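Local atomic coordinates of DNA polymerase III, beta subunit (Thermotoga maritima, PDB entry 1VPK), a protein that probably tethers DNA polymerase to its template as a ring-shaped sliding clamp, a head-to-tail dimer closed around DNA, and so confers processivity. Residues D24-A29 with A43-E48; Q88-V93 with T115-T120; V153-A158 with Y368-M373; R179-D184 with P253-V258; V292-E295 with V300-L303. All coordinates share one frame; numbering follows the deposited sequence.

Contact 1 of 5, residues D24-A29 with A43-E48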
# COMPACT_ATOMS: atom_id res chain seq x y z
N ASP A 24 19.55 5.27 -13.11
CA ASP A 24 20.40 4.60 -12.10
C ASP A 24 21.17 5.61 -11.23
O ASP A 24 21.17 5.53 -10.00
CB ASP A 24 21.35 3.62 -12.80
CG ASP A 24 20.61 2.43 -13.43
OD1 ASP A 24 19.35 2.45 -13.48
OD2 ASP A 24 21.30 1.48 -13.87
N LYS A 25 21.83 6.59 -11.85
CA LYS A 25 22.61 7.58 -11.07
C LYS A 25 21.77 8.56 -10.24
O LYS A 25 22.15 8.93 -9.11
CB LYS A 25 23.61 8.32 -11.99
CG LYS A 25 24.61 7.34 -12.63
CD LYS A 25 25.65 6.87 -11.56
CE LYS A 25 26.47 5.64 -11.94
NZ LYS A 25 27.23 5.63 -13.19
N ILE A 26 20.63 8.99 -10.78
CA ILE A 26 19.67 9.79 -10.02
C ILE A 26 19.17 9.01 -8.81
O ILE A 26 19.13 9.53 -7.71
CB ILE A 26 18.51 10.27 -10.93
CG1 ILE A 26 19.03 11.32 -11.93
CG2 ILE A 26 17.30 10.73 -10.13
CD1 ILE A 26 19.35 12.60 -11.35
N THR A 27 18.74 7.77 -9.04
CA THR A 27 18.22 6.91 -8.00
C THR A 27 19.23 6.70 -6.90
O THR A 27 18.91 6.78 -5.70
CB THR A 27 17.80 5.53 -8.60
OG1 THR A 27 16.76 5.76 -9.55
CG2 THR A 27 17.25 4.60 -7.57
N ILE A 28 20.47 6.44 -7.30
CA ILE A 28 21.53 6.20 -6.35
C ILE A 28 21.80 7.37 -5.43
O ILE A 28 22.03 7.18 -4.23
CB ILE A 28 22.83 5.79 -7.05
CG1 ILE A 28 22.65 4.38 -7.53
CG2 ILE A 28 24.05 5.89 -6.08
CD1 ILE A 28 23.69 3.89 -8.52
N ALA A 29 21.83 8.57 -6.00
CA ALA A 29 22.03 9.81 -5.25
C ALA A 29 20.86 10.27 -4.41
O ALA A 29 21.06 11.05 -3.47
CB ALA A 29 22.45 10.93 -6.21
N ALA A 43 17.61 20.08 -1.26
CA ALA A 43 16.58 19.13 -1.65
C ALA A 43 16.64 18.91 -3.16
O ALA A 43 15.78 18.18 -3.74
CB ALA A 43 15.19 19.64 -1.16
N GLY A 44 17.64 19.52 -3.82
CA GLY A 44 17.91 19.31 -5.23
C GLY A 44 19.22 18.58 -5.52
O GLY A 44 20.12 18.50 -4.65
N PHE A 45 19.31 18.04 -6.76
CA PHE A 45 20.54 17.45 -7.28
C PHE A 45 21.40 18.52 -7.89
O PHE A 45 20.92 19.35 -8.70
CB PHE A 45 20.26 16.43 -8.40
CG PHE A 45 19.47 15.26 -7.96
CD1 PHE A 45 20.09 14.23 -7.27
CD2 PHE A 45 18.14 15.17 -8.25
CE1 PHE A 45 19.38 13.12 -6.85
CE2 PHE A 45 17.39 14.06 -7.82
CZ PHE A 45 18.02 13.05 -7.09
N LEU A 46 22.68 18.49 -7.58
CA LEU A 46 23.66 19.22 -8.38
C LEU A 46 23.95 18.45 -9.68
O LEU A 46 24.33 17.30 -9.63
CB LEU A 46 24.98 19.39 -7.60
CG LEU A 46 26.09 20.14 -8.35
CD1 LEU A 46 25.82 21.58 -8.41
CD2 LEU A 46 27.41 19.91 -7.69
N PHE A 47 23.77 19.11 -10.83
CA PHE A 47 24.24 18.61 -12.12
C PHE A 47 25.45 19.48 -12.46
O PHE A 47 25.35 20.71 -12.50
CB PHE A 47 23.20 18.76 -13.24
CG PHE A 47 22.12 17.70 -13.25
CD1 PHE A 47 21.67 17.10 -12.10
CD2 PHE A 47 21.54 17.35 -14.44
CE1 PHE A 47 20.67 16.16 -12.12
CE2 PHE A 47 20.50 16.36 -14.49
CZ PHE A 47 20.08 15.77 -13.35
N GLU A 48 26.59 18.84 -12.71
CA GLU A 48 27.78 19.54 -13.10
C GLU A 48 28.42 18.90 -14.33
O GLU A 48 28.69 17.71 -14.33
CB GLU A 48 28.77 19.53 -11.96
CG GLU A 48 29.92 20.43 -12.21
CD GLU A 48 30.81 20.66 -11.01
OE1 GLU A 48 30.65 19.96 -9.97
OE2 GLU A 48 31.67 21.56 -11.15
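Two phenylalanine rings of strand 44-48, Phe45 and Phe47, meet the side chain of Ile26 on helix 24-29. Over one face of the Phe45 ring stands Ile26 CD1. At the edge of the same ring, close to its plane, lies Ala29 CB. The Phe47 ring meets the same Ile26 CD1 obliquely. This is helix-on-sheet packing in the N-terminal domain of a beta sliding clamp, where helices lie against antiparallel sheets. The short segments run at 132° to each other, with their axes 10.4 Å apart at closest approach. Side chains mostly fill the gap, but Ile26 O also lies 3.7 Å from Phe45 CE1. Ile26 CD1 makes a CH-pi contact with Phe45, 4.2 Å from the ring centroid and almost on the ring normal. Both methyl ends of Ile26 take part. CG2 is placed opposite the backbone N across the CA-CB bond, and it reaches the far end of the Phe45 ring, with CG2 3.9 Å from CZ. CG1 lies beside the backbone N (chi1 -70°) and carries CD1 out between the two rings. The isoleucine therefore bridges Phe45 and Phe47, which are two residues apart on the strand. All four touching residues are buried. Around them, Ile56 of strand 53-59 packs on Ile26 and on both rings, and Ile87 of helix 87-91 packs on Ile26 and Phe45. Phe54 meets Phe47 edge-to-face. Ala29 CB closes the last turn of the helix against the strand, 3.8 Å from Phe45 CE1.

Contact 2 of 5, residues Q88-V93 with T115-T120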
# COMPACT_ATOMS: atom_id res chain seq x y z
N GLN A 88 13.50 12.95 -9.96
CA GLN A 88 13.33 11.56 -9.65
C GLN A 88 12.11 10.96 -10.34
O GLN A 88 12.21 9.91 -10.96
CB GLN A 88 13.15 11.38 -8.14
CG GLN A 88 14.43 11.31 -7.38
CD GLN A 88 14.15 11.09 -5.93
OE1 GLN A 88 14.00 9.96 -5.50
NE2 GLN A 88 14.03 12.18 -5.16
N LYS A 89 10.95 11.61 -10.21
CA LYS A 89 9.72 11.15 -10.89
C LYS A 89 9.88 11.12 -12.41
O LYS A 89 9.43 10.19 -13.08
CB LYS A 89 8.52 12.00 -10.48
CG LYS A 89 8.18 11.84 -9.00
CD LYS A 89 6.88 12.51 -8.62
CE LYS A 89 6.58 12.36 -7.12
NZ LYS A 89 5.11 12.55 -6.86
N MET A 90 10.55 12.14 -12.93
CA MET A 90 10.70 12.31 -14.34
C MET A 90 11.50 11.19 -14.97
O MET A 90 11.09 10.62 -16.03
CB MET A 90 11.43 13.59 -14.61
CG MET A 90 11.79 13.71 -16.01
SD MET A 90 13.05 14.86 -16.35
CE MET A 90 14.45 13.91 -15.82
N VAL A 91 12.66 10.87 -14.36
CA VAL A 91 13.57 9.91 -14.99
C VAL A 91 12.99 8.53 -15.06
O VAL A 91 13.34 7.77 -15.98
CB VAL A 91 15.01 9.81 -14.37
CG1 VAL A 91 15.63 11.15 -14.38
CG2 VAL A 91 14.98 9.19 -12.97
N LYS A 92 12.13 8.20 -14.08
CA LYS A 92 11.47 6.89 -14.04
C LYS A 92 10.43 6.69 -15.14
O LYS A 92 10.01 5.57 -15.39
CB LYS A 92 10.88 6.59 -12.64
CG LYS A 92 12.02 6.50 -11.57
CD LYS A 92 11.53 6.25 -10.13
CE LYS A 92 12.47 6.95 -9.12
NZ LYS A 92 12.46 6.38 -7.70
N VAL A 93 10.03 7.76 -15.82
CA VAL A 93 9.06 7.64 -16.92
C VAL A 93 9.56 8.05 -18.32
O VAL A 93 8.78 8.01 -19.27
CB VAL A 93 7.73 8.42 -16.58
CG1 VAL A 93 7.09 7.88 -15.28
CG2 VAL A 93 8.00 9.91 -16.45
N THR A 115 8.91 12.57 -25.51
CA THR A 115 8.71 13.46 -24.36
C THR A 115 9.78 14.54 -24.27
O THR A 115 10.96 14.26 -24.52
CB THR A 115 8.75 12.62 -23.08
OG1 THR A 115 8.05 11.40 -23.30
CG2 THR A 115 8.14 13.37 -21.91
N VAL A 116 9.38 15.73 -23.86
CA VAL A 116 10.32 16.78 -23.51
C VAL A 116 9.81 17.44 -22.20
O VAL A 116 8.66 17.87 -22.10
CB VAL A 116 10.51 17.84 -24.65
CG1 VAL A 116 11.56 18.89 -24.26
CG2 VAL A 116 10.91 17.18 -25.93
N PHE A 117 10.67 17.37 -21.19
CA PHE A 117 10.53 18.04 -19.92
C PHE A 117 11.42 19.30 -19.96
O PHE A 117 12.53 19.24 -20.48
CB PHE A 117 10.96 17.15 -18.78
CG PHE A 117 9.95 16.06 -18.39
CD1 PHE A 117 8.97 16.30 -17.45
CD2 PHE A 117 10.06 14.77 -18.93
CE1 PHE A 117 8.07 15.31 -17.06
CE2 PHE A 117 9.17 13.76 -18.54
CZ PHE A 117 8.19 14.02 -17.60
N ARG A 118 10.92 20.42 -19.43
CA ARG A 118 11.69 21.63 -19.26
C ARG A 118 11.59 21.99 -17.78
O ARG A 118 10.52 22.23 -17.28
CB ARG A 118 11.13 22.75 -20.12
CG ARG A 118 11.39 22.55 -21.56
CD ARG A 118 10.76 23.70 -22.34
NE ARG A 118 10.39 23.40 -23.71
CZ ARG A 118 9.51 22.46 -24.10
NH1 ARG A 118 8.94 21.61 -23.24
NH2 ARG A 118 9.23 22.36 -25.39
N ILE A 119 12.70 21.85 -17.06
CA ILE A 119 12.69 21.96 -15.60
C ILE A 119 13.51 23.20 -15.22
O ILE A 119 14.65 23.33 -15.60
CB ILE A 119 13.30 20.67 -14.96
CG1 ILE A 119 12.59 19.40 -15.48
CG2 ILE A 119 13.21 20.72 -13.47
CD1 ILE A 119 11.11 19.31 -15.13
N THR A 120 12.90 24.11 -14.48
CA THR A 120 13.58 25.32 -14.00
C THR A 120 14.79 24.95 -13.06
O THR A 120 14.76 24.04 -12.21
CB THR A 120 12.46 26.28 -13.45
OG1 THR A 120 11.34 25.50 -12.98
CG2 THR A 120 11.89 27.10 -14.58
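Met90, on helix 88-91, lays its side chain across one face of the Phe117 ring on strand 115-120. This is the tight part of the contact. Met90 CG sits over the ring centre, 3.6 Å from the centroid and 14° off the ring normal, as a CH-pi contact. The sulfur follows as a Met-aromatic contact. Met90 SD is 4.3 Å from the centroid and approaches obliquely, near the root of the ring, at 3.9 Å from Phe117 CB. The two side chains run antiparallel alongside each other. Met90 CG is anti to the backbone N (chi1 171°), and this carries the chain from the helix onto the ring. The chain then bends at chi3.

The other side is looser. Val93, three residues further along the chain, meets the ring obliquely, and its CG2 comes only to 4.3 Å from Phe117 CZ. Val93 is partly exposed, whereas Met90 and Phe117 are both buried. The loose end faces the dimer interface: Arg280 of the second subunit packs on both Val93 and Phe117.

Strand 115-120 is an edge strand of its sheet within this chain. It pairs with a strand of the second subunit in an antiparallel ladder, so the sheet runs on across the joint of the ring. The contact thus backs an interface strand with helix 87-91. Ile110 of neighbouring strand 107-112 touches Met90, and helix 19-29 packs on the other side of the short helix, through Lys23 and Ile26 on Val91.

Contact 3 of 5, residues V153-A158 with Y368-M373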
# COMPACT_ATOMS: atom_id res chain seq x y z
N VAL A 153 19.79 -5.83 10.09
CA VAL A 153 19.83 -5.03 11.32
C VAL A 153 19.09 -3.70 11.31
O VAL A 153 18.67 -3.27 12.37
CB VAL A 153 21.30 -4.73 11.80
CG1 VAL A 153 22.15 -6.06 11.89
CG2 VAL A 153 21.96 -3.71 10.93
N ILE A 154 18.98 -3.04 10.14
CA ILE A 154 18.61 -1.63 10.10
C ILE A 154 17.22 -1.34 10.67
O ILE A 154 17.00 -0.28 11.22
CB ILE A 154 18.76 -1.02 8.66
CG1 ILE A 154 18.81 0.52 8.74
CG2 ILE A 154 17.69 -1.58 7.70
CD1 ILE A 154 19.31 1.15 7.46
N PHE A 155 16.32 -2.29 10.57
CA PHE A 155 14.98 -2.15 11.16
C PHE A 155 14.92 -1.91 12.67
O PHE A 155 13.90 -1.46 13.18
CB PHE A 155 14.11 -3.37 10.87
CG PHE A 155 14.43 -4.57 11.73
CD1 PHE A 155 15.41 -5.49 11.35
CD2 PHE A 155 13.70 -4.82 12.88
CE1 PHE A 155 15.67 -6.58 12.12
CE2 PHE A 155 13.96 -5.92 13.68
CZ PHE A 155 14.95 -6.80 13.28
N ALA A 156 15.98 -2.29 13.40
CA ALA A 156 15.95 -2.20 14.85
C ALA A 156 16.47 -0.81 15.34
O ALA A 156 16.34 -0.49 16.52
CB ALA A 156 16.75 -3.33 15.44
N ALA A 157 17.01 0.02 14.43
CA ALA A 157 17.46 1.36 14.80
C ALA A 157 16.33 2.23 15.25
O ALA A 157 15.23 2.17 14.70
CB ALA A 157 18.15 2.03 13.63
N ALA A 158 16.59 3.06 16.27
CA ALA A 158 15.66 4.12 16.68
C ALA A 158 15.33 5.03 15.49
O ALA A 158 16.22 5.45 14.74
CB ALA A 158 16.24 4.95 17.82
N TYR A 368 24.11 -14.04 13.32
CA TYR A 368 22.90 -13.22 13.39
C TYR A 368 22.14 -13.44 14.67
O TYR A 368 21.83 -14.58 15.03
CB TYR A 368 22.01 -13.50 12.17
CG TYR A 368 22.70 -13.07 10.90
CD1 TYR A 368 23.56 -13.94 10.22
CD2 TYR A 368 22.57 -11.78 10.42
CE1 TYR A 368 24.23 -13.54 9.08
CE2 TYR A 368 23.24 -11.36 9.28
CZ TYR A 368 24.07 -12.25 8.62
OH TYR A 368 24.71 -11.84 7.49
N LEU A 369 21.82 -12.35 15.39
CA LEU A 369 21.04 -12.49 16.61
C LEU A 369 20.26 -11.22 16.95
O LEU A 369 20.64 -10.08 16.57
CB LEU A 369 21.89 -12.91 17.79
CG LEU A 369 22.79 -11.93 18.53
CD1 LEU A 369 22.03 -11.04 19.50
CD2 LEU A 369 23.79 -12.71 19.28
N TYR A 370 19.16 -11.45 17.65
CA TYR A 370 18.20 -10.40 17.99
C TYR A 370 17.91 -10.46 19.45
O TYR A 370 17.80 -11.51 19.98
CB TYR A 370 16.90 -10.57 17.17
CG TYR A 370 17.23 -10.52 15.71
CD1 TYR A 370 17.33 -9.31 15.05
CD2 TYR A 370 17.53 -11.69 15.00
CE1 TYR A 370 17.69 -9.26 13.67
CE2 TYR A 370 17.88 -11.64 13.63
CZ TYR A 370 17.97 -10.43 13.00
OH TYR A 370 18.29 -10.36 11.68
N ILE A 371 17.74 -9.30 20.08
CA ILE A 371 17.38 -9.19 21.50
C ILE A 371 16.07 -8.37 21.56
O ILE A 371 15.92 -7.36 20.82
CB ILE A 371 18.48 -8.44 22.32
CG1 ILE A 371 19.86 -9.13 22.20
CG2 ILE A 371 18.05 -8.26 23.79
CD1 ILE A 371 19.95 -10.41 22.91
N VAL A 372 15.10 -8.86 22.34
CA VAL A 372 13.88 -8.12 22.65
C VAL A 372 13.74 -8.07 24.18
O VAL A 372 13.89 -9.07 24.87
CB VAL A 372 12.62 -8.77 22.01
CG1 VAL A 372 11.41 -7.85 22.14
CG2 VAL A 372 12.83 -9.03 20.52
N MET A 373 13.49 -6.88 24.72
CA MET A 373 13.32 -6.68 26.14
C MET A 373 11.86 -7.01 26.45
O MET A 373 10.99 -6.73 25.62
CB MET A 373 13.58 -5.21 26.49
CG MET A 373 14.98 -4.71 26.08
SD MET A 373 16.38 -5.55 26.85
CE MET A 373 15.83 -5.48 28.57
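Phe155 and Tyr370 are brought together by two different first torsions. In Phe155, CG lies between the backbone N and the carbonyl carbon (chi1 78°), the crowded position, and this swings the ring out to the strand. In Tyr370, CG sits beside the backbone N (chi1 -58°), and its ring extends to meet the phenylalanine. The touch is made by the CE1-CZ bond of Phe155 against one corner of the Tyr370 ring. Phe155 CE1 and Tyr370 CE1 are 3.7 Å apart, and Phe155 CZ is equally close to the same Tyr370 atom. Tyr370 CE1 lies at the edge of the Phe155 ring, near its plane. The planes are 35° apart and the centroids 5.9 Å, an oblique aromatic pair. Only these two side chains make close contact here.

The polar end of Tyr370 turns to the central domain, where its OH is hydrogen-bonded to Lys152 O. Phe155 also stacks on His341, at the end of helix 332-341. The contact therefore joins the central and C-terminal domains. The loop 153-158 follows helix 143-153, while strand 368-372 lies between strands 187-194 and 358-362 in the sheet that both domains share.

Contact 4 of 5, residues R179-D184 with P253-V258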
# COMPACT_ATOMS: atom_id res chain seq x y z
N ARG A 179 31.02 -6.48 12.16
CA ARG A 179 29.77 -6.61 12.88
C ARG A 179 29.04 -5.31 12.76
O ARG A 179 29.62 -4.25 12.92
CB ARG A 179 30.04 -6.90 14.35
CG ARG A 179 28.80 -6.95 15.25
CD ARG A 179 29.15 -7.17 16.74
NE ARG A 179 29.72 -8.48 17.04
CZ ARG A 179 29.92 -8.93 18.30
NH1 ARG A 179 29.59 -8.19 19.34
NH2 ARG A 179 30.42 -10.11 18.50
N LEU A 180 27.74 -5.42 12.51
CA LEU A 180 26.83 -4.33 12.52
C LEU A 180 25.82 -4.51 13.63
O LEU A 180 25.34 -5.62 13.84
CB LEU A 180 26.08 -4.28 11.19
CG LEU A 180 26.87 -4.05 9.92
CD1 LEU A 180 25.87 -3.91 8.73
CD2 LEU A 180 27.77 -2.81 10.06
N VAL A 181 25.49 -3.42 14.31
CA VAL A 181 24.55 -3.45 15.42
C VAL A 181 23.59 -2.28 15.34
O VAL A 181 23.99 -1.18 15.03
CB VAL A 181 25.26 -3.38 16.80
CG1 VAL A 181 24.29 -3.78 17.95
CG2 VAL A 181 26.44 -4.30 16.83
N ALA A 182 22.33 -2.53 15.63
CA ALA A 182 21.35 -1.46 15.70
C ALA A 182 20.40 -1.77 16.82
O ALA A 182 20.09 -2.95 17.08
CB ALA A 182 20.58 -1.32 14.35
N SER A 183 19.92 -0.71 17.48
CA SER A 183 19.00 -0.85 18.60
C SER A 183 18.19 0.41 18.77
O SER A 183 18.62 1.49 18.36
CB SER A 183 19.78 -1.09 19.89
OG SER A 183 18.89 -1.13 20.99
N ASP A 184 17.03 0.27 19.41
CA ASP A 184 16.19 1.39 19.74
C ASP A 184 15.88 1.45 21.22
O ASP A 184 14.95 2.16 21.64
CB ASP A 184 14.90 1.34 18.91
CG ASP A 184 13.98 0.18 19.27
OD1 ASP A 184 14.27 -0.66 20.18
OD2 ASP A 184 12.94 0.11 18.59
N PRO A 253 25.62 2.80 22.86
CA PRO A 253 25.57 2.08 24.16
C PRO A 253 26.39 0.81 24.19
O PRO A 253 26.63 0.19 23.15
CB PRO A 253 24.11 1.66 24.28
CG PRO A 253 23.38 2.50 23.38
CD PRO A 253 24.28 3.03 22.32
N ASP A 254 26.77 0.41 25.40
CA ASP A 254 27.47 -0.84 25.62
C ASP A 254 26.46 -1.99 25.55
O ASP A 254 26.03 -2.53 26.55
CB ASP A 254 28.20 -0.81 26.98
CG ASP A 254 29.17 -1.96 27.13
OD1 ASP A 254 29.27 -2.79 26.20
OD2 ASP A 254 29.83 -2.04 28.18
N TYR A 255 26.11 -2.33 24.32
CA TYR A 255 24.98 -3.20 24.02
C TYR A 255 25.21 -4.63 24.54
O TYR A 255 24.26 -5.34 24.85
CB TYR A 255 24.70 -3.19 22.51
CG TYR A 255 25.82 -3.77 21.69
CD1 TYR A 255 25.87 -5.13 21.41
CD2 TYR A 255 26.85 -2.96 21.21
CE1 TYR A 255 26.92 -5.68 20.69
CE2 TYR A 255 27.90 -3.51 20.51
CZ TYR A 255 27.91 -4.86 20.24
OH TYR A 255 28.92 -5.40 19.52
N LYS A 256 26.47 -5.02 24.65
CA LYS A 256 26.82 -6.36 25.10
C LYS A 256 26.20 -6.70 26.49
O LYS A 256 25.88 -7.84 26.76
CB LYS A 256 28.34 -6.53 25.11
CG LYS A 256 28.96 -6.49 23.67
CD LYS A 256 30.36 -5.82 23.58
CE LYS A 256 30.91 -5.87 22.16
NZ LYS A 256 31.94 -4.84 21.88
N ARG A 257 25.94 -5.68 27.30
CA ARG A 257 25.28 -5.92 28.59
C ARG A 257 23.83 -6.39 28.50
O ARG A 257 23.29 -6.87 29.47
CB ARG A 257 25.34 -4.66 29.44
CG ARG A 257 26.75 -4.18 29.79
CD ARG A 257 26.70 -2.70 29.91
NE ARG A 257 27.86 -2.08 30.55
CZ ARG A 257 28.01 -1.96 31.87
NH1 ARG A 257 27.10 -2.44 32.73
NH2 ARG A 257 29.11 -1.38 32.33
N VAL A 258 23.17 -6.23 27.37
CA VAL A 258 21.83 -6.80 27.23
C VAL A 258 21.80 -8.14 26.51
O VAL A 258 20.73 -8.73 26.31
CB VAL A 258 20.87 -5.80 26.54
CG1 VAL A 258 21.02 -4.43 27.17
CG2 VAL A 258 21.09 -5.72 24.98
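The connection between the central and C-terminal domains of the clamp passes over strand 179-183, and Tyr255 of that connection packs on the strand. Its ring is held between two side chains. Val181 CG1 lies over the centre of one face, in a CH-pi contact 4.0 Å from the ring centroid. Lys256 CG covers the opposite face toward the rim. Val181 CG2 reaches further along the ring, 3.8 Å from Tyr255 CZ. At the hydroxyl end, Arg179 NH1 donates a hydrogen bond to Tyr255 OH, 2.9 Å long with an angle of 156° at the hydrogen. The hydroxyl lies close to the guanidinium plane, and that plane is turned 66° from the ring. The bend of Arg179 at chi3 (-67°) turns the guanidinium toward the tyrosine.

Both polar groups have further partners. Tyr255 OH is also hydrogen-bonded to Glu172, and Arg179 NE forms a salt bridge with Glu192. A leucine in place of Tyr255 would probably leave Arg179 NH1 and Glu172 without their shared hydroxyl and strip Val181 of its aromatic cover.

Within the connecting segment, Arg257 NE and Asp254 OD2 form a salt bridge, 3.1 Å long. Asp254 is the centre of an inverse gamma turn, which leads into the 3-10 segment 255-258. The arrangement is a domain linker packed on the face of an antiparallel sheet, in keeping with the three-domain chain of a beta sliding clamp.

Contact 5 of 5, residues V292-E295 with V300-L303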
# COMPACT_ATOMS: atom_id res chain seq x y z
N VAL A 292 1.74 -9.53 24.48
CA VAL A 292 1.48 -10.95 24.46
C VAL A 292 2.27 -11.55 25.63
O VAL A 292 3.43 -11.24 25.81
CB VAL A 292 1.87 -11.62 23.12
CG1 VAL A 292 3.36 -11.35 22.72
CG2 VAL A 292 1.64 -13.17 23.15
N LYS A 293 1.58 -12.36 26.43
CA LYS A 293 2.18 -13.19 27.48
C LYS A 293 2.43 -14.59 26.92
O LYS A 293 1.51 -15.24 26.37
CB LYS A 293 1.22 -13.26 28.66
CG LYS A 293 1.75 -14.04 29.84
CD LYS A 293 0.81 -13.98 31.03
CE LYS A 293 -0.50 -14.68 30.71
NZ LYS A 293 -1.29 -14.94 31.95
N PHE A 294 3.69 -15.02 27.04
CA PHE A 294 4.10 -16.37 26.72
C PHE A 294 4.10 -17.16 28.00
O PHE A 294 4.72 -16.73 28.98
CB PHE A 294 5.51 -16.39 26.13
CG PHE A 294 5.61 -15.80 24.76
CD1 PHE A 294 5.50 -14.47 24.55
CD2 PHE A 294 5.80 -16.59 23.66
CE1 PHE A 294 5.57 -13.94 23.29
CE2 PHE A 294 5.88 -16.05 22.41
CZ PHE A 294 5.79 -14.74 22.24
N GLU A 295 3.37 -18.27 28.00
CA GLU A 295 3.36 -19.28 29.05
C GLU A 295 4.04 -20.49 28.43
O GLU A 295 3.45 -21.26 27.63
CB GLU A 295 1.93 -19.59 29.48
CG GLU A 295 1.22 -18.39 30.04
CD GLU A 295 -0.26 -18.60 30.20
OE1 GLU A 295 -0.79 -19.63 29.79
OE2 GLU A 295 -0.91 -17.71 30.75
N VAL A 300 4.65 -27.14 24.87
CA VAL A 300 3.86 -26.12 24.22
C VAL A 300 4.14 -24.79 24.87
O VAL A 300 4.65 -24.70 26.00
CB VAL A 300 2.29 -26.39 24.29
CG1 VAL A 300 1.93 -27.66 23.59
CG2 VAL A 300 1.80 -26.48 25.71
N MET A 301 3.77 -23.76 24.15
CA MET A 301 3.84 -22.42 24.61
C MET A 301 2.47 -21.84 24.31
O MET A 301 2.00 -22.01 23.19
CB MET A 301 4.95 -21.75 23.80
CG MET A 301 5.27 -20.42 24.14
SD MET A 301 6.78 -19.87 23.32
CE MET A 301 6.45 -19.93 21.58
N ARG A 302 1.81 -21.23 25.29
CA ARG A 302 0.56 -20.51 25.05
C ARG A 302 0.84 -19.03 24.93
O ARG A 302 1.59 -18.47 25.74
CB ARG A 302 -0.44 -20.73 26.19
CG ARG A 302 -0.79 -22.22 26.50
CD ARG A 302 -1.52 -22.34 27.84
NE ARG A 302 -2.98 -22.35 27.69
CZ ARG A 302 -3.86 -21.74 28.50
NH1 ARG A 302 -3.47 -20.99 29.53
NH2 ARG A 302 -5.17 -21.84 28.25
N LEU A 303 0.25 -18.39 23.92
CA LEU A 303 0.36 -16.96 23.74
C LEU A 303 -0.98 -16.35 24.14
O LEU A 303 -2.02 -16.76 23.65
CB LEU A 303 0.69 -16.55 22.29
CG LEU A 303 1.90 -17.04 21.48
CD1 LEU A 303 2.50 -16.00 20.60
CD2 LEU A 303 2.93 -17.69 22.32
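Phe294 and Leu303 run alongside each other from the same face of the sheet. The leucine methyl CD2 comes obliquely to the ring, 3.4 Å from Phe294 CD2. Met301 reaches the same ring differently. Its sulfur lies in the ring plane, at the edge, with SD 3.4 Å from Phe294 CD2, a Met-aromatic contact. The chain of Met301 bends at chi3 (62°) beside the ring. Val292 adds its CG2 methyl, 3.6 Å from Leu303 CB.

These residues sit on a beta hairpin of the C-terminal domain, strands 292-296 and 300-307, which run antiparallel. Phe294 and Leu303 are a non-hydrogen-bonded pair. Glu295 and Arg302 are the hydrogen-bonded pair next to it: Glu295 N binds Arg302 O at 2.9 Å, and Arg302 N returns the bond to Glu295 O at 2.9 Å.

The side chains of this second pair lie on the other face and cross at a slant. Arg302 NH1 donates to Glu295 OE1 at 3.0 Å, in a salt bridge that uses the syn lone pair of the carboxylate. The two flat groups are tilted by 30°. The other oxygen, Glu295 OE2, forms a salt bridge with Lys293 NZ through a weak hydrogen bond, so both oxygens have a cationic partner. Replacing Arg302 by a methionine would probably leave Glu295 OE1 without its charged mate and the carboxylate freer to turn. Beneath the apolar face, helix 271-285 packs Val281 on Val292 and Leu303, and Leu278 also touches Leu303.

The chain meets contacts 1 and 2 first, in the N-terminal domain. Their centres are 13 Å apart and they touch, Ile26 packing on Gln88 and Val91. Contacts 3 and 4 lie at the junction of the central and C-terminal domains. Their centres are 8 Å apart, they touch, and both reach the nine-stranded sheet that the two domains share. Segments 179-184 and 253-258 fall between the two segments of contact 3 along the chain, and so does the hairpin of contact 5. Contacts 2 and 5 are the farthest apart, with centres 54 Å apart on opposite sides of the chain's centre. The contacts thus span an elongated half-ring, which dimerisation closes.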